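Local coordinates for protein leucine aminopeptidase 2, chloroplastic (Streptomyces sp. BC16019, PDB 5LHJ) that acts as an M17-family metalloaminopeptidase in bottromycin maturation, probably cleaving an unsubstituted N-terminal amino acid from a peptide substrate, at residues A[93-98]-A[473-478]; A[130-135]-A[169-174]; A[134-139]-A[176-181]; A[288-293]-A[484-489]. One frame throughout, in Å; residues are numbered along the deposited sequence.

Contact 1 (A[93-98]-A[473-478])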
loop_
_atom_site.group_PDB
_atom_site.type_symbol
_atom_site.label_atom_id
_atom_site.label_comp_id
_atom_site.label_asym_id
_atom_site.label_seq_id
_atom_site.Cartn_x
_atom_site.Cartn_y
_atom_site.Cartn_z
ATOM N N PHE A 93 19.307 -38.703 13.515
ATOM C CA PHE A 93 20.769 -38.834 13.531
ATOM C C PHE A 93 21.482 -37.683 12.835
ATOM O O PHE A 93 22.521 -37.213 13.295
ATOM C CB PHE A 93 21.193 -40.192 12.953
ATOM C CG PHE A 93 20.943 -41.318 13.902
ATOM C CD1 PHE A 93 19.722 -41.975 13.911
ATOM C CD2 PHE A 93 21.905 -41.689 14.831
ATOM C CE1 PHE A 93 19.467 -42.991 14.821
ATOM C CE2 PHE A 93 21.663 -42.707 15.743
ATOM C CZ PHE A 93 20.442 -43.358 15.735
ATOM N N ARG A 94 20.912 -37.222 11.731
ATOM C CA ARG A 94 21.474 -36.107 10.987
ATOM C C ARG A 94 21.471 -34.854 11.868
ATOM O O ARG A 94 22.490 -34.172 12.020
ATOM C CB ARG A 94 20.672 -35.905 9.682
ATOM C CG ARG A 94 21.420 -35.193 8.593
ATOM C CD ARG A 94 20.605 -35.066 7.319
ATOM N NE ARG A 94 20.480 -36.316 6.565
ATOM C CZ ARG A 94 19.380 -37.072 6.460
ATOM N NH1 ARG A 94 18.216 -36.758 7.061
ATOM N NH2 ARG A 94 19.441 -38.167 5.722
ATOM N N ALA A 95 20.324 -34.581 12.489
ATOM C CA ALA A 95 20.181 -33.441 13.404
ATOM C C ALA A 95 21.069 -33.538 14.653
ATOM O O ALA A 95 21.621 -32.530 15.094
ATOM C CB ALA A 95 18.717 -33.262 13.809
ATOM N N ALA A 96 21.185 -34.731 15.241
ATOM C CA ALA A 96 22.057 -34.934 16.407
ATOM C C ALA A 96 23.525 -34.696 16.081
ATOM O O ALA A 96 24.261 -34.143 16.894
ATOM C CB ALA A 96 21.871 -36.326 17.003
ATOM N N ALA A 97 23.959 -35.108 14.885
ATOM C CA ALA A 97 25.337 -34.882 14.462
ATOM C C ALA A 97 25.608 -33.387 14.282
ATOM O O ALA A 97 26.661 -32.885 14.674
ATOM C CB ALA A 97 25.631 -35.627 13.170
ATOM N N ALA A 98 24.653 -32.666 13.700
ATOM C CA ALA A 98 24.816 -31.217 13.527
ATOM C C ALA A 98 24.873 -30.499 14.883
ATOM O O ALA A 98 25.696 -29.597 15.075
ATOM C CB ALA A 98 23.705 -30.645 12.663
ATOM N N PRO A 473 18.999 -20.465 11.892
ATOM C CA PRO A 473 19.487 -21.821 11.661
ATOM C C PRO A 473 18.759 -22.812 12.545
ATOM O O PRO A 473 18.306 -22.455 13.642
ATOM C CB PRO A 473 20.960 -21.754 12.066
ATOM C CG PRO A 473 21.052 -20.600 12.994
ATOM C CD PRO A 473 20.021 -19.623 12.535
ATOM N N TYR A 474 18.636 -24.036 12.066
ATOM C CA TYR A 474 18.008 -25.100 12.851
ATOM C C TYR A 474 18.516 -26.432 12.325
ATOM O O TYR A 474 18.725 -26.596 11.113
ATOM C CB TYR A 474 16.491 -25.042 12.704
ATOM C CG TYR A 474 16.086 -25.188 11.275
ATOM C CD1 TYR A 474 16.129 -24.098 10.411
ATOM C CD2 TYR A 474 15.731 -26.426 10.750
ATOM C CE1 TYR A 474 15.813 -24.230 9.078
ATOM C CE2 TYR A 474 15.422 -26.569 9.418
ATOM C CZ TYR A 474 15.454 -25.456 8.592
ATOM O OH TYR A 474 15.138 -25.578 7.271
ATOM N N ALA A 475 18.694 -27.382 13.232
ATOM C CA ALA A 475 19.163 -28.708 12.867
ATOM C C ALA A 475 20.418 -28.562 11.981
ATOM O O ALA A 475 21.315 -27.803 12.333
ATOM C CB ALA A 475 18.041 -29.488 12.210
ATOM N N GLU A 476 20.469 -29.227 10.835
ATOM C CA GLU A 476 21.661 -29.197 9.978
ATOM C C GLU A 476 21.630 -28.058 8.941
ATOM O O GLU A 476 22.489 -28.024 8.050
ATOM C CB GLU A 476 21.860 -30.559 9.291
ATOM C CG GLU A 476 20.923 -30.898 8.131
ATOM C CD GLU A 476 19.557 -31.398 8.550
ATOM O OE1 GLU A 476 19.164 -31.227 9.723
ATOM O OE2 GLU A 476 18.863 -31.964 7.691
ATOM N N VAL A 477 20.655 -27.140 9.059
ATOM C CA VAL A 477 20.437 -26.097 8.054
ATOM C C VAL A 477 20.825 -24.708 8.579
ATOM O O VAL A 477 20.322 -24.264 9.626
ATOM C CB VAL A 477 18.977 -26.087 7.565
ATOM C CG1 VAL A 477 18.811 -25.106 6.396
ATOM C CG2 VAL A 477 18.544 -27.480 7.143
ATOM N N PRO A 478 21.723 -24.002 7.858
ATOM C CA PRO A 478 22.187 -22.684 8.268
ATOM C C PRO A 478 21.221 -21.602 7.846
ATOM O O PRO A 478 20.298 -21.863 7.069
ATOM C CB PRO A 478 23.485 -22.518 7.467
ATOM C CG PRO A 478 23.187 -23.210 6.195
ATOM C CD PRO A 478 22.359 -24.414 6.590
HETATM O O HOH W 1 17.343 -34.346 8.201
#

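Contact 2 (A[130-135]-A[169-174])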
loop_
_atom_site.group_PDB
_atom_site.type_symbol
_atom_site.label_atom_id
_atom_site.label_comp_id
_atom_site.label_asym_id
_atom_site.label_seq_id
_atom_site.Cartn_x
_atom_site.Cartn_y
_atom_site.Cartn_z
ATOM N N ALA A 130 23.820 -40.796 7.745
ATOM C CA ALA A 130 23.163 -39.611 8.302
ATOM C C ALA A 130 24.068 -38.811 9.245
ATOM O O ALA A 130 24.088 -37.582 9.197
ATOM C CB ALA A 130 21.869 -39.993 9.005
ATOM N N VAL A 131 24.813 -39.507 10.106
ATOM C CA VAL A 131 25.744 -38.846 11.020
ATOM C C VAL A 131 26.845 -38.124 10.240
ATOM O O VAL A 131 27.179 -36.981 10.552
ATOM C CB VAL A 131 26.329 -39.835 12.047
ATOM C CG1 VAL A 131 27.458 -39.210 12.856
ATOM C CG2 VAL A 131 25.226 -40.317 12.996
ATOM N N ALA A 132 27.404 -38.783 9.225
ATOM C CA ALA A 132 28.431 -38.149 8.389
ATOM C C ALA A 132 27.886 -36.892 7.705
ATOM O O ALA A 132 28.556 -35.846 7.686
ATOM C CB ALA A 132 28.959 -39.129 7.349
ATOM N N GLU A 133 26.674 -36.995 7.160
ATOM C CA GLU A 133 26.028 -35.842 6.518
ATOM C C GLU A 133 25.815 -34.701 7.491
ATOM O O GLU A 133 26.143 -33.546 7.195
ATOM C CB GLU A 133 24.670 -36.215 5.917
ATOM C CG GLU A 133 24.760 -36.997 4.632
ATOM C CD GLU A 133 23.402 -37.299 4.005
ATOM O OE1 GLU A 133 22.380 -36.660 4.389
ATOM O OE2 GLU A 133 23.377 -38.161 3.091
ATOM N N GLY A 134 25.249 -35.019 8.651
ATOM C CA GLY A 134 24.901 -33.987 9.642
ATOM C C GLY A 134 26.123 -33.254 10.165
ATOM O O GLY A 134 26.058 -32.051 10.446
ATOM N N ALA A 135 27.236 -33.980 10.294
ATOM C CA ALA A 135 28.495 -33.398 10.757
ATOM C C ALA A 135 29.012 -32.340 9.789
ATOM O O ALA A 135 29.343 -31.229 10.203
ATOM C CB ALA A 135 29.539 -34.477 10.953
ATOM N N GLU A 169 29.730 -42.108 1.470
ATOM C CA GLU A 169 28.545 -41.670 0.720
ATOM C C GLU A 169 27.953 -40.395 1.344
ATOM O O GLU A 169 27.624 -39.440 0.635
ATOM C CB GLU A 169 27.443 -42.751 0.696
ATOM C CG GLU A 169 27.681 -43.947 -0.234
ATOM C CD GLU A 169 26.655 -45.067 -0.051
ATOM O OE1 GLU A 169 25.601 -44.867 0.626
ATOM O OE2 GLU A 169 26.911 -46.176 -0.575
ATOM N N GLY A 170 27.828 -40.394 2.669
ATOM C CA GLY A 170 27.276 -39.244 3.388
ATOM C C GLY A 170 28.142 -37.999 3.292
ATOM O O GLY A 170 27.644 -36.907 3.063
ATOM N N LEU A 171 29.449 -38.163 3.482
ATOM C CA LEU A 171 30.379 -37.035 3.328
ATOM C C LEU A 171 30.285 -36.429 1.938
ATOM O O LEU A 171 30.220 -35.206 1.789
ATOM C CB LEU A 171 31.829 -37.440 3.642
ATOM C CG LEU A 171 32.177 -37.891 5.069
ATOM C CD1 LEU A 171 33.625 -38.377 5.132
ATOM C CD2 LEU A 171 31.948 -36.834 6.141
ATOM N N ALA A 172 30.208 -37.272 0.920
ATOM C CA ALA A 172 30.155 -36.785 -0.452
ATOM C C ALA A 172 28.850 -36.037 -0.759
ATOM O O ALA A 172 28.874 -34.991 -1.414
ATOM C CB ALA A 172 30.366 -37.926 -1.425
ATOM N N ALA A 173 27.725 -36.562 -0.284
ATOM C CA ALA A 173 26.439 -35.896 -0.464
ATOM C C ALA A 173 26.414 -34.537 0.241
ATOM O O ALA A 173 25.919 -33.547 -0.309
ATOM C CB ALA A 173 25.288 -36.779 0.028
ATOM N N ALA A 174 26.967 -34.495 1.451
ATOM C CA ALA A 174 27.017 -33.256 2.228
ATOM C C ALA A 174 27.985 -32.237 1.647
ATOM O O ALA A 174 27.684 -31.040 1.632
ATOM C CB ALA A 174 27.363 -33.538 3.670
HETATM O O HOH W 2 24.440 -39.751 1.131
#

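Contact 3 (A[134-139]-A[176-181])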
loop_
_atom_site.group_PDB
_atom_site.type_symbol
_atom_site.label_atom_id
_atom_site.label_comp_id
_atom_site.label_asym_id
_atom_site.label_seq_id
_atom_site.Cartn_x
_atom_site.Cartn_y
_atom_site.Cartn_z
ATOM N N GLY A 134 25.249 -35.019 8.651
ATOM C CA GLY A 134 24.901 -33.987 9.642
ATOM C C GLY A 134 26.123 -33.254 10.165
ATOM O O GLY A 134 26.058 -32.051 10.446
ATOM N N ALA A 135 27.236 -33.980 10.294
ATOM C CA ALA A 135 28.495 -33.398 10.757
ATOM C C ALA A 135 29.012 -32.340 9.789
ATOM O O ALA A 135 29.343 -31.229 10.203
ATOM C CB ALA A 135 29.539 -34.477 10.953
ATOM N N VAL A 136 29.066 -32.682 8.501
ATOM C CA VAL A 136 29.525 -31.743 7.479
ATOM C C VAL A 136 28.551 -30.574 7.340
ATOM O O VAL A 136 28.960 -29.406 7.317
ATOM C CB VAL A 136 29.721 -32.437 6.114
ATOM C CG1 VAL A 136 30.061 -31.429 5.015
ATOM C CG2 VAL A 136 30.800 -33.498 6.222
ATOM N N LEU A 137 27.263 -30.890 7.258
ATOM C CA LEU A 137 26.239 -29.847 7.104
ATOM C C LEU A 137 26.193 -28.891 8.300
ATOM O O LEU A 137 25.988 -27.676 8.124
ATOM C CB LEU A 137 24.867 -30.484 6.865
ATOM C CG LEU A 137 24.733 -31.295 5.580
ATOM C CD1 LEU A 137 23.374 -31.984 5.566
ATOM C CD2 LEU A 137 24.949 -30.435 4.350
ATOM N N GLY A 138 26.390 -29.427 9.507
ATOM C CA GLY A 138 26.386 -28.625 10.736
ATOM C C GLY A 138 27.623 -27.770 10.962
ATOM O O GLY A 138 27.546 -26.732 11.647
ATOM N N LEU A 139 28.752 -28.187 10.384
ATOM C CA LEU A 139 30.004 -27.421 10.446
ATOM C C LEU A 139 30.110 -26.296 9.426
ATOM O O LEU A 139 30.986 -25.434 9.539
ATOM C CB LEU A 139 31.204 -28.329 10.252
ATOM C CG LEU A 139 31.642 -29.101 11.483
ATOM C CD1 LEU A 139 32.734 -30.084 11.080
ATOM C CD2 LEU A 139 32.114 -28.144 12.585
ATOM N N ALA A 176 28.681 -31.962 -1.529
ATOM C CA ALA A 176 27.956 -31.435 -2.705
ATOM C C ALA A 176 26.914 -30.393 -2.258
ATOM O O ALA A 176 26.778 -29.336 -2.868
ATOM C CB ALA A 176 27.285 -32.564 -3.465
ATOM N N THR A 177 26.196 -30.691 -1.183
ATOM C CA THR A 177 25.226 -29.732 -0.640
ATOM C C THR A 177 25.917 -28.410 -0.278
ATOM O O THR A 177 25.418 -27.331 -0.593
ATOM C CB THR A 177 24.490 -30.314 0.585
ATOM O OG1 THR A 177 23.827 -31.527 0.216
ATOM C CG2 THR A 177 23.445 -29.352 1.130
ATOM N N CYS A 178 27.079 -28.494 0.366
ATOM C CA CYS A 178 27.804 -27.287 0.777
ATOM C C CYS A 178 28.372 -26.482 -0.411
ATOM O O CYS A 178 28.493 -25.256 -0.329
ATOM C CB CYS A 178 28.893 -27.652 1.802
ATOM S SG CYS A 178 28.230 -28.190 3.413
ATOM N N LEU A 179 28.699 -27.164 -1.511
ATOM C CA LEU A 179 29.062 -26.488 -2.761
ATOM C C LEU A 179 27.880 -25.617 -3.231
ATOM O O LEU A 179 28.047 -24.443 -3.568
ATOM C CB LEU A 179 29.441 -27.492 -3.850
ATOM C CG LEU A 179 29.582 -26.980 -5.280
ATOM C CD1 LEU A 179 30.633 -25.878 -5.350
ATOM C CD2 LEU A 179 29.922 -28.136 -6.206
ATOM N N ALA A 180 26.691 -26.207 -3.252
ATOM C CA ALA A 180 25.496 -25.445 -3.631
ATOM C C ALA A 180 25.268 -24.266 -2.669
ATOM O O ALA A 180 24.939 -23.171 -3.125
ATOM C CB ALA A 180 24.272 -26.332 -3.705
ATOM N N ARG A 181 25.450 -24.488 -1.360
ATOM C CA ARG A 181 25.321 -23.399 -0.371
ATOM C C ARG A 181 26.284 -22.247 -0.675
ATOM O O ARG A 181 25.904 -21.072 -0.647
ATOM C CB ARG A 181 25.571 -23.898 1.055
ATOM C CG ARG A 181 24.539 -24.858 1.589
ATOM C CD ARG A 181 24.879 -25.335 2.991
ATOM N NE ARG A 181 23.862 -26.218 3.560
ATOM C CZ ARG A 181 23.928 -26.770 4.766
ATOM N NH1 ARG A 181 24.993 -26.572 5.548
ATOM N NH2 ARG A 181 22.927 -27.529 5.212
#

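Contact 4 (A[288-293]-A[484-489])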
loop_
_atom_site.group_PDB
_atom_site.type_symbol
_atom_site.label_atom_id
_atom_site.label_comp_id
_atom_site.label_asym_id
_atom_site.label_seq_id
_atom_site.Cartn_x
_atom_site.Cartn_y
_atom_site.Cartn_z
ATOM N N ALA A 288 20.087 -24.100 -10.472
ATOM C CA ALA A 288 21.366 -24.355 -11.150
ATOM C C ALA A 288 22.424 -24.842 -10.157
ATOM O O ALA A 288 23.185 -25.773 -10.469
ATOM C CB ALA A 288 21.851 -23.107 -11.874
ATOM N N ALA A 289 22.477 -24.241 -8.966
ATOM C CA ALA A 289 23.410 -24.681 -7.929
ATOM C C ALA A 289 23.179 -26.143 -7.541
ATOM O O ALA A 289 24.142 -26.905 -7.379
ATOM C CB ALA A 289 23.319 -23.802 -6.686
ATOM N N ALA A 290 21.921 -26.526 -7.376
ATOM C CA ALA A 290 21.578 -27.892 -6.987
ATOM C C ALA A 290 21.964 -28.901 -8.072
ATOM O O ALA A 290 22.520 -29.974 -7.771
ATOM C CB ALA A 290 20.097 -28.015 -6.660
ATOM N N VAL A 291 21.707 -28.540 -9.321
ATOM C CA VAL A 291 22.024 -29.399 -10.462
ATOM C C VAL A 291 23.534 -29.568 -10.621
ATOM O O VAL A 291 24.022 -30.702 -10.780
ATOM C CB VAL A 291 21.366 -28.888 -11.765
ATOM C CG1 VAL A 291 21.880 -29.632 -13.006
ATOM C CG2 VAL A 291 19.848 -29.028 -11.681
ATOM N N VAL A 292 24.271 -28.460 -10.560
ATOM C CA VAL A 292 25.735 -28.518 -10.673
ATOM C C VAL A 292 26.322 -29.399 -9.562
ATOM O O VAL A 292 27.172 -30.266 -9.819
ATOM C CB VAL A 292 26.357 -27.106 -10.633
ATOM C CG1 VAL A 292 27.872 -27.154 -10.469
ATOM C CG2 VAL A 292 25.973 -26.322 -11.890
ATOM N N ALA A 293 25.872 -29.170 -8.334
ATOM C CA ALA A 293 26.391 -29.895 -7.190
ATOM C C ALA A 293 26.090 -31.398 -7.287
ATOM O O ALA A 293 26.990 -32.219 -7.042
ATOM C CB ALA A 293 25.854 -29.313 -5.884
ATOM N N PHE A 484 19.320 -26.853 -0.787
ATOM C CA PHE A 484 18.116 -27.671 -0.883
ATOM C C PHE A 484 18.001 -28.315 -2.265
ATOM O O PHE A 484 18.290 -27.672 -3.276
ATOM C CB PHE A 484 16.869 -26.828 -0.614
ATOM C CG PHE A 484 15.604 -27.633 -0.488
ATOM C CD1 PHE A 484 15.255 -28.204 0.721
ATOM C CD2 PHE A 484 14.752 -27.797 -1.574
ATOM C CE1 PHE A 484 14.076 -28.924 0.853
ATOM C CE2 PHE A 484 13.579 -28.531 -1.454
ATOM C CZ PHE A 484 13.250 -29.092 -0.228
ATOM N N ALA A 485 17.621 -29.594 -2.250
ATOM C CA ALA A 485 17.375 -30.467 -3.407
ATOM C C ALA A 485 18.600 -31.222 -3.929
ATOM O O ALA A 485 18.447 -32.173 -4.694
ATOM C CB ALA A 485 16.659 -29.744 -4.547
ATOM N N VAL A 486 19.811 -30.841 -3.500
ATOM C CA VAL A 486 21.012 -31.587 -3.898
ATOM C C VAL A 486 20.891 -33.058 -3.492
ATOM O O VAL A 486 21.048 -33.959 -4.321
ATOM C CB VAL A 486 22.312 -30.978 -3.319
ATOM C CG1 VAL A 486 23.509 -31.884 -3.592
ATOM C CG2 VAL A 486 22.570 -29.598 -3.920
ATOM N N ARG A 487 20.575 -33.295 -2.233
ATOM C CA ARG A 487 20.518 -34.660 -1.746
ATOM C C ARG A 487 19.302 -35.437 -2.273
ATOM O O ARG A 487 19.415 -36.635 -2.552
ATOM C CB ARG A 487 20.643 -34.688 -0.227
ATOM C CG ARG A 487 22.097 -34.457 0.173
ATOM C CD ARG A 487 22.281 -34.340 1.666
ATOM N NE ARG A 487 21.723 -33.059 2.053
ATOM C CZ ARG A 487 20.793 -32.836 2.968
ATOM N NH1 ARG A 487 20.315 -33.798 3.752
ATOM N NH2 ARG A 487 20.388 -31.586 3.142
ATOM N N THR A 488 18.172 -34.761 -2.471
ATOM C CA THR A 488 17.036 -35.378 -3.174
ATOM C C THR A 488 17.416 -35.816 -4.599
ATOM O O THR A 488 17.101 -36.930 -5.010
ATOM C CB THR A 488 15.794 -34.461 -3.195
ATOM O OG1 THR A 488 15.346 -34.250 -1.853
ATOM C CG2 THR A 488 14.659 -35.075 -4.002
ATOM N N LEU A 489 18.103 -34.951 -5.336
ATOM C CA LEU A 489 18.542 -35.285 -6.689
ATOM C C LEU A 489 19.473 -36.495 -6.686
ATOM O O LEU A 489 19.306 -37.407 -7.489
ATOM C CB LEU A 489 19.241 -34.114 -7.371
ATOM C CG LEU A 489 18.378 -32.944 -7.854
ATOM C CD1 LEU A 489 19.315 -31.874 -8.382
ATOM C CD2 LEU A 489 17.350 -33.342 -8.906
#

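Contact 1 (A[93-98]-A[473-478])
Helix 93-98 runs close to the turn in 473-478, the CA atoms nearest each other being those of Ala-95 and Ala-475, 4.9 Å apart, and of Ala-98 and Glu-476, 5.2 Å apart. So close an approach is possible because the helix offers mainly methyl groups. The CB of Ala-98 points at the turn and rests 3.7 Å from the CA of Glu-476, with the carbonyl O of Ala-475 equally near. One helical turn earlier, Ala-95 and Ala-475 meet methyl to methyl. The polar part of the contact lies beside these alanines. Glu-476 has its CG between its backbone N and carbonyl carbon (chi1 75°), and a second bend at chi2 lays the carboxylate across the aliphatic part of Arg-94, OE2 coming within 3.6 Å of the arginine CD. The two charged ends do not pair directly. A water bridges them instead, accepting from Arg-94 NH1 at 2.8 Å and donating to Glu-476 OE2 at 2.9 Å; it sits at the edge of the guanidinium, in its plane. The direct salt bridge of Arg-94 goes from NE to Glu-133 on helix 124-139, while NH1 holds the water. Residues 474-477 form a type II' beta turn, closed by paired backbone bonds between Tyr-474 and Val-477, with Ala-475 in the turn's positive-phi position. This is a contact between the two domains of an M17 aminopeptidase: a helix of the N-terminal domain receives the tip of a tight turn from the catalytic domain.

Contact 2 (A[130-135]-A[169-174])
Glu-133, Ala-132 and Gly-170 carry a close helix-helix packing built on small residues. The segments of helix 124-139, in the N-terminal domain, and of the long helix 164-185 run in broadly the same direction, crossing at -32° with their axes only 7.4 Å apart. Gly-170 makes this closeness possible: a side chain on it would point straight at Ala-132 and Glu-133 and come tight against both. Its bare backbone is instead overlaid by Glu-133, whose CG lies 3.3 Å from Gly-170 O. Ala-132 faces the other helix from the preceding position, its CB 4.0 Å from CD2 of Leu-171; that leucine starts off away from the interface, but its end curls back to it. Beyond CG the Glu-133 chain is extended, and the carboxylate emerges beside Ala-173. Its two oxygens divide the work: OE1 forms a salt bridge with Arg-94 of helix 90-102, whereas OE2 accepts a bond from a water. Replacing Glu-133 by an alanine would probably leave Arg-94 without its ionic mate and uncover the backbone of Gly-170 where the aliphatic stem now lies. Ala-174 closes the interface one turn after Gly-170, its CB 3.7 Å from the carbonyl O of Glu-133. The water at OE2, 2.7 Å from that atom, also reaches across to Glu-169 O, to which it donates a weak bond of 3.2 Å.

Contact 3 (A[134-139]-A[176-181])
Leu-137 and Arg-181 meet at about a right angle, and the arginine uses the leucine twice: its side chain as a cover and its carbonyl as an acceptor. CD2 of Leu-137 stands 3.6 Å above one face of the guanidinium, displaced toward the rim on the NH2 side. The carbonyl O of the same residue lies at the guanidinium edge, nearly in its plane, and takes a bond of 3.0 Å from NH1. The N-H...O angle is 154° and the C=O...N angle 123°, which places the donor on a lone pair in the carbonyl plane. Arg-181 can span the gap because its chain is extended from CG to NE; here the axes of segments 134-139 and 176-181 are 10.1 Å apart and cross at -19°. Beside the guanidinium the contacts are apolar. The same CD2 of Leu-137 approaches Thr-177 crosswise, 3.7 Å from its CG2, while Cys-178 points its SG between Leu-137 CD2 and CG1 of Val-136, 4.1 Å from each. Two further N-H groups of Arg-181 reach backbone carbonyls of the catalytic domain, NE that of Thr-482 and NH2 that of Glu-476. A leucine in place of Arg-181 would probably leave these three carbonyls without their common donor and the methyl of Leu-137 without the flat group it covers. Chemically, a buried cation is gripped by backbone oxygens from separate parts of the chain; the in-plane lone-pair bond to Leu-137 O and the other two carbonyls would probably spread its positive charge.

Contact 4 (A[288-293]-A[484-489])
The methyl of Ala-290 is the central bump of this contact, and the hollow that takes it is made by the start of helix 486-498 and the residues just before it. Ahead of Ala-290 CB lies the methyl of Ala-485; the carbonyl O of Phe-484 is off to one side, 3.9 Å from that CB, CD1 of Leu-489 is at its flank, and CG2 of Val-486 sits back against the CA. Val-486 returns the fit. With CG1 anti to the backbone N (chi1 172°), its CG2 is turned to helix 288-293 and settles into the shallow dip between Ala-290 and Ala-293, 3.6 Å from Ala-290 CA and 3.8 Å from Ala-293 CB. The two alanines stand three residues apart on one helical face, so that their low profile receives a branched side chain without pushing the backbones apart; the CA atoms of Ala-290 and Val-486 are 4.8 Å from each other. This is part of the helical layer of the M17 catalytic domain, an alpha/beta fold in which helix 286-301 packs against the mixed sheet through Val-291, which touches Leu-311 of strand 306-316. Val-486 also meets Ala-176, Thr-177 and Ala-180 of helix 164-185, so it sits between helices 286-301 and 164-185. Leu-489, one turn further along, sends CD1 over the backbone of Ala-290, 3.8 Å from its carbonyl O, and skirts the flank of Val-291. Ala-485 takes the N-cap position of helix 486-498 with a side chain that has no polar group, and its backbone N is bonded to Glu-409 while its methyl remains 4.4 Å from Ala-290 CB.

Overall arrangement
Contacts 2 and 3 are successive meetings of helices 124-139 and 164-185, centred 8 Å apart, whose axes diverge from one to the other. Contact 1 is tied to both: Arg-94 NE lies 2.9 Å from Glu-133 OE1 of contact 2, and Glu-476 O 2.9 Å from Arg-181 NH2 of contact 3. Contact 4 adjoins helix 164-185 as well, with Ala-180 CB 3.7 Å from Val-486 CG2 and Arg-487 NE 3.2 Å from Thr-177 OG1. The chain of packing thus runs from the N-terminal domain into the catalytic core. Only contact 4 nears the metal site: the Val-291 side chain is about 8 Å from that of Lys-261, a manganese ligand of this protein, although no metal is bound to this chain here.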